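Local coordinates for protein RNA-dependent RNA polymerase (PDB 6QW0) that probably cleaves capped host RNAs through its manganese-binding cap-snatching endonuclease domain, supplying primers for transcription of the Toscana virus genome, at residues Glu25-Asp30 against Glu185-Val190; Ser61-Phe66 against Val190-Leu195. All blocks are in the same frame, centred on the assembly; numbering follows the deposited sequence.

Interaction 1 (Glu25-Asp30 against Glu185-Val190); sequences ESSIYD and EVNEIV. With SO4 (sulfate ion), chain E.
Asn187 meets the loop at Ser27 with both ends of its carboxamide. Asn187 OD1 accepts the backbone N-H of Ser27 at 2.8 Å in a nearly straight bond (N-H...O 167°), the donor tilted 20° from the carbonyl plane. On the other branch Asn187 ND2 donates to Ser27 OG at 3.0 Å, and that hydroxyl oxygen lies close to the amide plane. Two partners on two branches fix the rotation of the amide. Its CG stands beside the backbone N (chi1 -76°), which carries the group from the helix flank out to the loop. Beside this polar clamp the contact is apolar and close: Val190 CG1 packs against Ile28 CD1 at 3.8 Å and Ser26 CB at 3.9 Å, while Ile28 CG1 runs past the Asn187 side chain in the opposite direction. The loop leaves strand 22-25, at the edge of the mixed sheet of this PDDEXK-type nuclease domain, and the contact ties it to the start of the C-terminal helix 183-203. Toward Glu25 the fit is looser, with Val186 CG1 4.0 Å from Glu25 O and a water within reach of Glu25 O, Ser27 OG and Asn187 OD1, not necessarily bonding all three at once. Toward the exposed Tyr29, a sulfate probably from the crystallisation liquor receives bonds from Ser26 OG, Ile28 N, Tyr29 N (2.7 Å to sulfate O1) and Arg194 of the same helix.

Interaction 2 (Ser61-Phe66 against Val190-Leu195); sequences STIQPF and VFRFRL. With SO4 (sulfate ion), chain E.
Arg192 reaches from helix 183-203 to Thr62, and Ile63 beside it packs on the same helix; the contact joins the C-terminal helix of the PDDEXK-type nuclease domain to the loop leading into strand 66-68 of the small antiparallel sheet. Arg192 NH1 donates to Thr62 OG1 at 3.0 Å (N-H...O 150°), the oxygen lying at the guanidinium edge near its plane. Arg192 NH1 also makes a weak, bent bond of 3.2 Å to Thr62 O. A bend at chi3 (62°) turns the guanidinium out of the line of the extended CB-CG-CD run. Ile63 fills the apolar half: its CD1 comes to the Phe191 ring at the edge, 3.7 Å from CE1, and also touches Leu195 CD2 at 3.9 Å. Further out, Glu188 takes a hydrogen bond with Thr62 OG1, which probably helps to orient that hydroxyl and balance the arginine's charge. Phe81 holds the other end of the guanidinium, its carbonyl bonding NH2 and its ring making a cation-pi contact, while Ile49 and Phe81 pack on Ile63. A water accepts from Arg192 NH2 and Gln64 N, and Gln64 NE2 donates to Thr62 O at 3.1 Å from above the carbonyl plane.

How the interactions relate
Interactions 1 and 2 use successive turns of helix 183-203, share Val190 and have centres 11 Å apart. They are joined by Glu188, in the helix segment of interaction 1, whose OE2 lies 2.6 Å from Thr62 OG1 of interaction 2, a probable hydrogen bond. Ile28 CD1 packs 3.7 Å from Phe191 N, a van der Waals contact. A sulfate, probably from the crystallisation liquor, spans both: the 25-30 loop holds it, and Arg194 NH2 of 190-195 lies 2.9 Å from sulfate O2. A bound manganese(III) ion of the site formed with His79, Asp114, Glu128 and Phe129 lies about 14 Å from the Arg192 side chain, so neither contact is part of that site.

Interaction 1 (Glu25-Asp30 against Glu185-Val190)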
ATOM      1  N   GLU A  25      11.449  -1.936  12.151  1.00 25.21           N
ATOM      2  CA  GLU A  25      12.766  -1.761  11.554  1.00 25.10           C
ATOM      3  C   GLU A  25      13.049  -2.914  10.606  1.00 24.64           C
ATOM      4  O   GLU A  25      12.731  -4.068  10.907  1.00 26.78           O
ATOM      5  CB  GLU A  25      13.852  -1.687  12.633  1.00 27.16           C
ATOM      6  CG  GLU A  25      13.845  -0.384  13.433  1.00 33.17           C
ATOM      7  CD  GLU A  25      12.706  -0.311  14.441  1.00 42.84           C
ATOM      8  OE1 GLU A  25      12.029   0.739  14.508  1.00 47.34           O
ATOM      9  OE2 GLU A  25      12.486  -1.305  15.169  1.00 43.02           O
ATOM     10  N   SER A  26      13.656  -2.602   9.460  1.00 27.30           N
ATOM     11  CA  SER A  26      14.074  -3.661   8.555  1.00 24.85           C
ATOM     12  C   SER A  26      15.269  -4.418   9.137  1.00 27.28           C
ATOM     13  O   SER A  26      15.983  -3.933  10.023  1.00 31.00           O
ATOM     14  CB  SER A  26      14.421  -3.107   7.170  1.00 28.36           C
ATOM     15  OG  SER A  26      15.332  -2.025   7.237  1.00 31.48           O
ATOM     16  N   SER A  27      15.464  -5.627   8.632  1.00 25.99           N
ATOM     17  CA  SER A  27      16.552  -6.505   9.055  1.00 29.00           C
ATOM     18  C   SER A  27      17.079  -7.239   7.831  1.00 27.60           C
ATOM     19  O   SER A  27      17.230  -8.461   7.814  1.00 33.42           O
ATOM     20  CB  SER A  27      16.081  -7.468  10.143  1.00 28.33           C
ATOM     21  OG  SER A  27      15.055  -8.321   9.654  1.00 32.04           O
ATOM     22  N   ILE A  28      17.343  -6.475   6.776  1.00 30.80           N
ATOM     23  CA  ILE A  28      17.752  -7.069   5.510  1.00 32.71           C
ATOM     24  C   ILE A  28      19.211  -7.483   5.586  1.00 40.64           C
ATOM     25  O   ILE A  28      19.604  -8.540   5.073  1.00 45.36           O
ATOM     26  CB  ILE A  28      17.495  -6.085   4.354  1.00 27.75           C
ATOM     27  CG1 ILE A  28      15.995  -5.866   4.153  1.00 29.43           C
ATOM     28  CG2 ILE A  28      18.127  -6.585   3.073  1.00 33.41           C
ATOM     29  CD1 ILE A  28      15.686  -4.641   3.287  1.00 31.00           C
ATOM     30  N   TYR A  29      20.030  -6.657   6.235  1.00 32.08           N
ATOM     31  CA  TYR A  29      21.441  -6.953   6.491  1.00 45.95           C
ATOM     32  C   TYR A  29      22.171  -7.012   5.154  1.00 40.15           C
ATOM     33  O   TYR A  29      22.004  -6.110   4.320  1.00 42.88           O
ATOM     34  CB  TYR A  29      21.588  -8.163   7.417  1.00 46.66           C
ATOM     35  CG  TYR A  29      20.968  -7.919   8.771  1.00 43.38           C
ATOM     36  CD1 TYR A  29      20.442  -8.953   9.534  1.00 47.37           C
ATOM     37  CD2 TYR A  29      20.906  -6.633   9.283  1.00 48.40           C
ATOM     38  CE1 TYR A  29      19.875  -8.704  10.784  1.00 46.44           C
ATOM     39  CE2 TYR A  29      20.344  -6.374  10.516  1.00 50.07           C
ATOM     40  CZ  TYR A  29      19.830  -7.413  11.269  1.00 49.22           C
ATOM     41  OH  TYR A  29      19.265  -7.156  12.505  1.00 60.25           O
ATOM     42  N   ASP A  30      22.976  -8.027   4.894  1.00 44.68           N
ATOM     43  CA  ASP A  30      23.792  -8.065   3.690  1.00 40.47           C
ATOM     44  C   ASP A  30      23.200  -9.125   2.765  1.00 42.23           C
ATOM     45  O   ASP A  30      23.713 -10.239   2.647  1.00 53.53           O
ATOM     46  CB  ASP A  30      25.230  -8.352   4.080  1.00 42.94           C
ATOM     47  CG  ASP A  30      26.187  -8.178   2.938  1.00 41.60           C
ATOM     48  OD1 ASP A  30      25.717  -7.918   1.808  1.00 46.70           O
ATOM     49  OD2 ASP A  30      27.403  -8.282   3.169  1.00 50.49           O
ATOM     50  N   GLU A 185       7.730  -9.633   6.163  1.00 25.73           N
ATOM     51  CA  GLU A 185       6.852  -8.743   5.413  1.00 24.31           C
ATOM     52  C   GLU A 185       7.392  -7.319   5.398  1.00 21.15           C
ATOM     53  O   GLU A 185       7.312  -6.632   4.373  1.00 22.34           O
ATOM     54  CB  GLU A 185       5.434  -8.786   6.004  1.00 25.10           C
ATOM     55  CG  GLU A 185       4.695 -10.085   5.693  1.00 27.43           C
ATOM     56  CD  GLU A 185       3.516 -10.367   6.616  1.00 28.12           C
ATOM     57  OE1 GLU A 185       3.365  -9.685   7.647  1.00 28.22           O
ATOM     58  OE2 GLU A 185       2.732 -11.284   6.295  1.00 35.10           O
ATOM     59  N   VAL A 186       7.920  -6.851   6.535  1.00 21.80           N
ATOM     60  CA  VAL A 186       8.574  -5.543   6.589  1.00 20.37           C
ATOM     61  C   VAL A 186       9.749  -5.505   5.622  1.00 20.80           C
ATOM     62  O   VAL A 186       9.911  -4.556   4.847  1.00 22.51           O
ATOM     63  CB  VAL A 186       9.037  -5.241   8.025  1.00 25.06           C
ATOM     64  CG1 VAL A 186       9.947  -4.003   8.071  1.00 23.78           C
ATOM     65  CG2 VAL A 186       7.830  -5.082   8.961  1.00 22.28           C
ATOM     66  N   ASN A 187      10.577  -6.548   5.662  1.00 22.56           N
ATOM     67  CA  ASN A 187      11.758  -6.609   4.803  1.00 25.15           C
ATOM     68  C   ASN A 187      11.397  -6.601   3.320  1.00 25.32           C
ATOM     69  O   ASN A 187      12.130  -6.029   2.506  1.00 24.76           O
ATOM     70  CB  ASN A 187      12.583  -7.850   5.146  1.00 24.39           C
ATOM     71  CG  ASN A 187      13.370  -7.686   6.427  1.00 25.48           C
ATOM     72  OD1 ASN A 187      13.469  -6.588   6.981  1.00 25.94           O
ATOM     73  ND2 ASN A 187      13.950  -8.784   6.903  1.00 29.92           N
ATOM     74  N   GLU A 188      10.293  -7.252   2.931  1.00 19.99           N
ATOM     75  CA  GLU A 188       9.940  -7.265   1.510  1.00 22.11           C
ATOM     76  C   GLU A 188       9.551  -5.872   1.028  1.00 21.99           C
ATOM     77  O   GLU A 188       9.978  -5.432  -0.042  1.00 22.94           O
ATOM     78  CB  GLU A 188       8.814  -8.269   1.248  1.00 24.72           C
ATOM     79  CG  GLU A 188       8.620  -8.607  -0.236  1.00 22.84           C
ATOM     80  CD  GLU A 188       9.742  -9.482  -0.794  1.00 25.57           C
ATOM     81  OE1 GLU A 188      10.546 -10.007   0.004  1.00 27.97           O
ATOM     82  OE2 GLU A 188       9.819  -9.617  -2.027  1.00 25.94           O
ATOM     83  N   ILE A 189       8.763  -5.146   1.827  1.00 21.98           N
ATOM     84  CA  ILE A 189       8.411  -3.775   1.480  1.00 22.48           C
ATOM     85  C   ILE A 189       9.662  -2.903   1.384  1.00 23.18           C
ATOM     86  O   ILE A 189       9.861  -2.179   0.402  1.00 24.26           O
ATOM     87  CB  ILE A 189       7.401  -3.219   2.500  1.00 21.25           C
ATOM     88  CG1 ILE A 189       6.061  -3.962   2.350  1.00 24.05           C
ATOM     89  CG2 ILE A 189       7.219  -1.716   2.322  1.00 24.00           C
ATOM     90  CD1 ILE A 189       5.224  -3.989   3.635  1.00 22.93           C
ATOM     91  N   VAL A 190      10.514  -2.949   2.411  1.00 22.96           N
ATOM     92  CA  VAL A 190      11.718  -2.121   2.411  1.00 22.43           C
ATOM     93  C   VAL A 190      12.658  -2.527   1.277  1.00 21.01           C
ATOM     94  O   VAL A 190      13.191  -1.669   0.565  1.00 22.99           O
ATOM     95  CB  VAL A 190      12.416  -2.192   3.781  1.00 19.97           C
ATOM     96  CG1 VAL A 190      13.738  -1.414   3.748  1.00 22.77           C
ATOM     97  CG2 VAL A 190      11.515  -1.633   4.876  1.00 23.03           C
TER
HETATM   98  S   SO4 E 303      18.836  -3.227   7.536  1.00 42.63           S
HETATM   99  O1  SO4 E 303      19.558  -4.473   7.745  1.00 46.70           O
HETATM  100  O2  SO4 E 303      19.537  -2.401   6.557  1.00 48.29           O
HETATM  101  O3  SO4 E 303      18.734  -2.511   8.809  1.00 51.66           O
HETATM  102  O4  SO4 E 303      17.507  -3.550   7.040  1.00 34.43           O
HETATM  103  O   HOH W   1      12.360  -7.003   9.879  1.00 34.00           O

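Interaction 2 (Ser61-Phe66 against Val190-Leu195)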
ATOM      1  N   SER A  61      11.879 -12.047  -3.174  1.00 28.90           N
ATOM      2  CA  SER A  61      11.322 -13.147  -3.949  1.00 30.25           C
ATOM      3  C   SER A  61      10.015 -12.776  -4.632  1.00 30.79           C
ATOM      4  O   SER A  61       9.601 -13.477  -5.559  1.00 28.65           O
ATOM      5  CB  SER A  61      11.090 -14.365  -3.060  1.00 29.39           C
ATOM      6  OG  SER A  61      10.191 -14.045  -2.014  1.00 44.19           O
ATOM      7  N   THR A  62       9.363 -11.684  -4.222  1.00 27.88           N
ATOM      8  CA  THR A  62       8.148 -11.277  -4.922  1.00 24.86           C
ATOM      9  C   THR A  62       8.413 -10.477  -6.188  1.00 29.62           C
ATOM     10  O   THR A  62       7.458 -10.136  -6.887  1.00 28.54           O
ATOM     11  CB  THR A  62       7.236 -10.436  -4.017  1.00 26.25           C
ATOM     12  OG1 THR A  62       7.888  -9.198  -3.688  1.00 25.11           O
ATOM     13  CG2 THR A  62       6.863 -11.189  -2.750  1.00 27.17           C
ATOM     14  N   ILE A  63       9.665 -10.154  -6.504  1.00 24.44           N
ATOM     15  CA  ILE A  63       9.958  -9.291  -7.644  1.00 22.92           C
ATOM     16  C   ILE A  63       9.901 -10.111  -8.926  1.00 26.80           C
ATOM     17  O   ILE A  63      10.505 -11.186  -9.015  1.00 27.54           O
ATOM     18  CB  ILE A  63      11.336  -8.627  -7.474  1.00 23.32           C
ATOM     19  CG1 ILE A  63      11.331  -7.722  -6.233  1.00 24.89           C
ATOM     20  CG2 ILE A  63      11.706  -7.840  -8.723  1.00 24.29           C
ATOM     21  CD1 ILE A  63      12.738  -7.386  -5.749  1.00 23.97           C
ATOM     22  N   GLN A  64       9.220  -9.593  -9.918  1.00 26.77           N
ATOM     23  CA  GLN A  64       9.100 -10.189 -11.239  1.00 30.74           C
ATOM     24  C   GLN A  64      10.222  -9.693 -12.151  1.00 30.82           C
ATOM     25  O   GLN A  64      10.706  -8.565 -11.996  1.00 32.67           O
ATOM     26  CB  GLN A  64       7.745  -9.848 -11.848  1.00 32.50           C
ATOM     27  CG  GLN A  64       6.568 -10.344 -11.012  1.00 31.20           C
ATOM     28  CD  GLN A  64       6.724 -11.790 -10.586  1.00 38.04           C
ATOM     29  OE1 GLN A  64       6.715 -12.698 -11.421  1.00 40.89           O
ATOM     30  NE2 GLN A  64       6.879 -12.016  -9.284  1.00 38.44           N
ATOM     31  N   PRO A  65      10.640 -10.508 -13.124  1.00 32.80           N
ATOM     32  CA  PRO A  65      11.846 -10.166 -13.905  1.00 30.37           C
ATOM     33  C   PRO A  65      11.677  -9.052 -14.919  1.00 33.71           C
ATOM     34  O   PRO A  65      12.695  -8.477 -15.324  1.00 30.71           O
ATOM     35  CB  PRO A  65      12.197 -11.481 -14.602  1.00 30.65           C
ATOM     36  CG  PRO A  65      10.928 -12.280 -14.585  1.00 33.42           C
ATOM     37  CD  PRO A  65      10.279 -11.926 -13.283  1.00 32.40           C
ATOM     38  N   PHE A  66      10.466  -8.731 -15.378  1.00 27.28           N
ATOM     39  CA  PHE A  66      10.318  -7.796 -16.487  1.00 27.89           C
ATOM     40  C   PHE A  66       9.243  -6.760 -16.198  1.00 36.89           C
ATOM     41  O   PHE A  66       8.138  -7.107 -15.771  1.00 38.83           O
ATOM     42  CB  PHE A  66       9.983  -8.539 -17.779  1.00 29.15           C
ATOM     43  CG  PHE A  66      11.060  -9.463 -18.210  1.00 25.74           C
ATOM     44  CD1 PHE A  66      12.199  -8.975 -18.821  1.00 27.33           C
ATOM     45  CD2 PHE A  66      10.960 -10.818 -17.962  1.00 25.58           C
ATOM     46  CE1 PHE A  66      13.210  -9.831 -19.204  1.00 32.46           C
ATOM     47  CE2 PHE A  66      11.966 -11.677 -18.335  1.00 27.54           C
ATOM     48  CZ  PHE A  66      13.095 -11.186 -18.954  1.00 30.48           C
ATOM     49  N   VAL A 190      10.514  -2.949   2.411  1.00 22.96           N
ATOM     50  CA  VAL A 190      11.718  -2.121   2.411  1.00 22.43           C
ATOM     51  C   VAL A 190      12.658  -2.527   1.277  1.00 21.01           C
ATOM     52  O   VAL A 190      13.191  -1.669   0.565  1.00 22.99           O
ATOM     53  CB  VAL A 190      12.416  -2.192   3.781  1.00 19.97           C
ATOM     54  CG1 VAL A 190      13.738  -1.414   3.748  1.00 22.77           C
ATOM     55  CG2 VAL A 190      11.515  -1.633   4.876  1.00 23.03           C
ATOM     56  N   PHE A 191      12.852  -3.827   1.075  1.00 19.78           N
ATOM     57  CA  PHE A 191      13.721  -4.290  -0.012  1.00 20.11           C
ATOM     58  C   PHE A 191      13.245  -3.771  -1.371  1.00 23.37           C
ATOM     59  O   PHE A 191      14.043  -3.295  -2.188  1.00 24.23           O
ATOM     60  CB  PHE A 191      13.779  -5.816   0.005  1.00 22.40           C
ATOM     61  CG  PHE A 191      14.802  -6.399  -0.929  1.00 20.56           C
ATOM     62  CD1 PHE A 191      14.471  -6.682  -2.247  1.00 23.93           C
ATOM     63  CD2 PHE A 191      16.087  -6.678  -0.491  1.00 24.33           C
ATOM     64  CE1 PHE A 191      15.397  -7.229  -3.117  1.00 23.77           C
ATOM     65  CE2 PHE A 191      17.026  -7.228  -1.360  1.00 24.67           C
ATOM     66  CZ  PHE A 191      16.683  -7.505  -2.666  1.00 25.05           C
ATOM     67  N   ARG A 192      11.941  -3.871  -1.641  1.00 20.93           N
ATOM     68  CA  ARG A 192      11.407  -3.383  -2.909  1.00 22.15           C
ATOM     69  C   ARG A 192      11.528  -1.866  -3.024  1.00 20.90           C
ATOM     70  O   ARG A 192      11.766  -1.345  -4.123  1.00 23.15           O
ATOM     71  CB  ARG A 192       9.937  -3.816  -3.058  1.00 22.93           C
ATOM     72  CG  ARG A 192       9.751  -5.329  -3.210  1.00 25.13           C
ATOM     73  CD  ARG A 192       8.252  -5.711  -3.409  1.00 21.61           C
ATOM     74  NE  ARG A 192       7.689  -5.124  -4.622  1.00 23.22           N
ATOM     75  CZ  ARG A 192       7.383  -5.802  -5.726  1.00 23.50           C
ATOM     76  NH1 ARG A 192       7.569  -7.119  -5.784  1.00 23.64           N
ATOM     77  NH2 ARG A 192       6.899  -5.162  -6.778  1.00 24.55           N
ATOM     78  N   PHE A 193      11.346  -1.142  -1.907  1.00 21.89           N
ATOM     79  CA  PHE A 193      11.483   0.314  -1.920  1.00 21.09           C
ATOM     80  C   PHE A 193      12.912   0.717  -2.257  1.00 22.63           C
ATOM     81  O   PHE A 193      13.133   1.614  -3.077  1.00 24.50           O
ATOM     82  CB  PHE A 193      11.056   0.902  -0.564  1.00 21.70           C
ATOM     83  CG  PHE A 193      11.140   2.405  -0.475  1.00 24.66           C
ATOM     84  CD1 PHE A 193      10.498   3.219  -1.402  1.00 22.54           C
ATOM     85  CD2 PHE A 193      11.824   3.009   0.576  1.00 27.07           C
ATOM     86  CE1 PHE A 193      10.557   4.601  -1.302  1.00 23.30           C
ATOM     87  CE2 PHE A 193      11.879   4.397   0.686  1.00 27.41           C
ATOM     88  CZ  PHE A 193      11.250   5.191  -0.246  1.00 28.27           C
ATOM     89  N   ARG A 194      13.890   0.046  -1.647  1.00 24.07           N
ATOM     90  CA  ARG A 194      15.286   0.384  -1.907  1.00 24.71           C
ATOM     91  C   ARG A 194      15.632   0.164  -3.372  1.00 26.29           C
ATOM     92  O   ARG A 194      16.308   0.994  -3.995  1.00 24.69           O
ATOM     93  CB  ARG A 194      16.199  -0.447  -1.013  1.00 23.46           C
ATOM     94  CG  ARG A 194      16.085  -0.099   0.467  1.00 25.69           C
ATOM     95  CD  ARG A 194      16.981  -1.004   1.277  1.00 26.24           C
ATOM     96  NE  ARG A 194      17.035  -0.612   2.679  1.00 24.74           N
ATOM     97  CZ  ARG A 194      17.831  -1.185   3.575  1.00 28.50           C
ATOM     98  NH1 ARG A 194      18.641  -2.178   3.212  1.00 31.75           N
ATOM     99  NH2 ARG A 194      17.816  -0.768   4.833  1.00 28.38           N
ATOM    100  N   LEU A 195      15.161  -0.942  -3.941  1.00 23.96           N
ATOM    101  CA  LEU A 195      15.425  -1.214  -5.348  1.00 23.83           C
ATOM    102  C   LEU A 195      14.715  -0.205  -6.237  1.00 23.77           C
ATOM    103  O   LEU A 195      15.269   0.249  -7.247  1.00 26.59           O
ATOM    104  CB  LEU A 195      14.997  -2.641  -5.686  1.00 24.74           C
ATOM    105  CG  LEU A 195      15.195  -3.028  -7.148  1.00 26.34           C
ATOM    106  CD1 LEU A 195      16.683  -2.932  -7.520  1.00 26.31           C
ATOM    107  CD2 LEU A 195      14.662  -4.428  -7.394  1.00 26.03           C
TER
HETATM  108  S   SO4 E 303      18.836  -3.227   7.536  1.00 42.63           S
HETATM  109  O1  SO4 E 303      19.558  -4.473   7.745  1.00 46.70           O
HETATM  110  O2  SO4 E 303      19.537  -2.401   6.557  1.00 48.29           O
HETATM  111  O3  SO4 E 303      18.734  -2.511   8.809  1.00 51.66           O
HETATM  112  O4  SO4 E 303      17.507  -3.550   7.040  1.00 34.43           O
HETATM  113  O   HOH W   2       7.467  -7.114  -9.175  1.00 35.52           O